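Local coordinates for chitin oligosaccharide binding protein NagB2 (Paenibacillus sp. FPU-7, PDB 7EHU) that binds chitin oligosaccharides such as N,N'-diacetylchitobiose and N,N',N''-triacetylchitotriose, probably as the extracellular solute-binding component of a sugar uptake system, at residues 52-57 / 66-71. Numbering follows the deposited sequence.
Sequences KVVKKT and FKLDGV
Val54 and Thr57, one helical turn apart, meet Phe66 and Leu68 of the strand in a wholly apolar contact. The two methyls of Val54 divide the work: CG1 lies 3.7 Å from Phe66 CB and also meets ring atoms CG and CD1, while CG2 passes Leu68 CD1 at 4.0 Å. This split follows from the valine torsion, which sets CG1 anti to the backbone N (chi1 165°) and CG2 beside that N. Farther out on the ring, Thr57 CG2 sits 3.7 Å from Phe66 CZ and equally near CE1, the two side chains crossing at about a right angle.

The hydroxyl of Thr57 is bonded back into its own helix. Thr57 OG1 donates to Val53 O at 2.8 Å from above the carbonyl plane, whereas the backbone N of Thr57 reaches the same oxygen from the opposite face; Asn338 of helix 326-339 also bonds to OG1. An alanine here would remove OG1 and CG2, and would probably leave Asn338 without this partner and open a gap beside CE1 and CZ of the Phe66 ring.

The axes of helix 52-57 and strand 66-70 run nearly antiparallel (165°), with a closest approach of 10.2 Å. Leu34 of strand 30-36 touches both Val54 and Leu68, and strands 30-36 and 64-70 pair in parallel. This is the helix-on-sheet packing of a beta-alpha-beta crossover, here within the alpha/beta fold of a periplasmic-binding-protein-like solute receptor.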
loop_
_atom_site.group_PDB
_atom_site.type_symbol
_atom_site.label_atom_id
_atom_site.label_comp_id
_atom_site.label_asym_id
_atom_site.label_seq_id
_atom_site.Cartn_x
_atom_site.Cartn_y
_atom_site.Cartn_z
ATOM N N LYS A 52 2.760 -13.631 -18.528
ATOM C CA LYS A 52 3.303 -13.321 -19.847
ATOM C C LYS A 52 4.803 -13.070 -19.771
ATOM O O LYS A 52 5.571 -13.593 -20.591
ATOM C CB LYS A 52 2.582 -12.104 -20.428
ATOM C CG LYS A 52 3.033 -11.757 -21.828
ATOM C CD LYS A 52 2.111 -10.779 -22.533
ATOM C CE LYS A 52 2.380 -9.340 -22.170
ATOM N NZ LYS A 52 1.752 -8.411 -23.179
ATOM N N VAL A 53 5.243 -12.307 -18.765
ATOM C CA VAL A 53 6.665 -12.018 -18.603
ATOM C C VAL A 53 7.431 -13.301 -18.291
ATOM O O VAL A 53 8.532 -13.527 -18.815
ATOM C CB VAL A 53 6.855 -10.958 -17.493
ATOM C CG1 VAL A 53 8.288 -10.878 -17.049
ATOM C CG2 VAL A 53 6.358 -9.602 -17.950
ATOM N N VAL A 54 6.856 -14.159 -17.439
ATOM C CA VAL A 54 7.490 -15.427 -17.082
ATOM C C VAL A 54 7.645 -16.326 -18.303
ATOM O O VAL A 54 8.709 -16.934 -18.512
ATOM C CB VAL A 54 6.687 -16.109 -15.958
ATOM C CG1 VAL A 54 7.078 -17.582 -15.818
ATOM C CG2 VAL A 54 6.911 -15.358 -14.637
ATOM N N LYS A 55 6.591 -16.435 -19.122
ATOM C CA LYS A 55 6.658 -17.252 -20.333
ATOM C C LYS A 55 7.744 -16.733 -21.274
ATOM O O LYS A 55 8.505 -17.521 -21.858
ATOM C CB LYS A 55 5.277 -17.276 -20.997
ATOM C CG LYS A 55 5.135 -18.154 -22.241
ATOM C CD LYS A 55 3.729 -18.055 -22.850
ATOM C CE LYS A 55 3.750 -17.929 -24.385
ATOM N NZ LYS A 55 2.421 -17.528 -24.948
ATOM N N LYS A 56 7.853 -15.407 -21.422
ATOM C CA LYS A 56 8.914 -14.842 -22.254
ATOM C C LYS A 56 10.288 -15.175 -21.697
ATOM O O LYS A 56 11.212 -15.486 -22.448
ATOM C CB LYS A 56 8.743 -13.325 -22.339
ATOM C CG LYS A 56 9.741 -12.632 -23.249
ATOM C CD LYS A 56 9.526 -11.121 -23.229
ATOM C CE LYS A 56 10.635 -10.378 -23.977
ATOM N NZ LYS A 56 10.623 -8.910 -23.700
ATOM N N THR A 57 10.441 -15.082 -20.382
ATOM C CA THR A 57 11.721 -15.375 -19.753
ATOM C C THR A 57 12.103 -16.838 -19.918
ATOM O O THR A 57 13.269 -17.151 -20.178
ATOM C CB THR A 57 11.646 -14.951 -18.286
ATOM O OG1 THR A 57 11.239 -13.570 -18.214
ATOM C CG2 THR A 57 12.977 -15.124 -17.576
ATOM N N PHE A 66 9.861 -21.433 -13.901
ATOM C CA PHE A 66 9.404 -20.645 -12.769
ATOM C C PHE A 66 8.158 -21.303 -12.188
ATOM O O PHE A 66 7.224 -21.650 -12.925
ATOM C CB PHE A 66 9.094 -19.201 -13.173
ATOM C CG PHE A 66 10.309 -18.412 -13.612
ATOM C CD1 PHE A 66 10.791 -18.538 -14.895
ATOM C CD2 PHE A 66 10.980 -17.569 -12.745
ATOM C CE1 PHE A 66 11.907 -17.832 -15.319
ATOM C CE2 PHE A 66 12.101 -16.851 -13.160
ATOM C CZ PHE A 66 12.569 -16.994 -14.453
ATOM N N LYS A 67 8.157 -21.506 -10.883
ATOM C CA LYS A 67 7.006 -22.060 -10.192
ATOM C C LYS A 67 6.333 -20.870 -9.441
ATOM O O LYS A 67 6.871 -20.337 -8.476
ATOM C CB LYS A 67 7.253 -23.397 -9.494
ATOM C CG LYS A 67 5.860 -23.779 -9.041
ATOM C CD LYS A 67 5.672 -23.180 -7.694
ATOM C CE LYS A 67 4.419 -23.539 -7.005
ATOM N NZ LYS A 67 3.999 -23.048 -5.691
ATOM N N LEU A 68 5.192 -20.399 -9.960
ATOM C CA LEU A 68 4.496 -19.270 -9.355
ATOM C C LEU A 68 3.796 -19.735 -8.086
ATOM O O LEU A 68 3.146 -20.782 -8.071
ATOM C CB LEU A 68 3.502 -18.629 -10.324
ATOM C CG LEU A 68 4.076 -17.461 -11.148
ATOM C CD1 LEU A 68 5.294 -17.872 -11.931
ATOM C CD2 LEU A 68 2.994 -16.834 -12.052
ATOM N N ASP A 69 3.979 -18.994 -7.005
ATOM C CA ASP A 69 3.368 -19.311 -5.718
ATOM C C ASP A 69 2.597 -18.067 -5.293
ATOM O O ASP A 69 3.179 -17.129 -4.732
ATOM C CB ASP A 69 4.422 -19.684 -4.691
ATOM C CG ASP A 69 3.812 -20.213 -3.427
ATOM O OD1 ASP A 69 2.932 -21.086 -3.536
ATOM O OD2 ASP A 69 4.148 -19.711 -2.335
ATOM N N GLY A 70 1.291 -18.053 -5.559
ATOM C CA GLY A 70 0.461 -16.914 -5.217
ATOM C C GLY A 70 -0.050 -17.046 -3.802
ATOM O O GLY A 70 -0.656 -18.054 -3.449
ATOM N N VAL A 71 0.176 -16.014 -3.002
ATOM C CA VAL A 71 -0.190 -16.002 -1.588
ATOM C C VAL A 71 -0.863 -14.668 -1.284
ATOM O O VAL A 71 -0.422 -13.626 -1.779
ATOM C CB VAL A 71 1.078 -16.190 -0.723
ATOM C CG1 VAL A 71 0.769 -16.157 0.749
ATOM C CG2 VAL A 71 1.784 -17.509 -1.081
#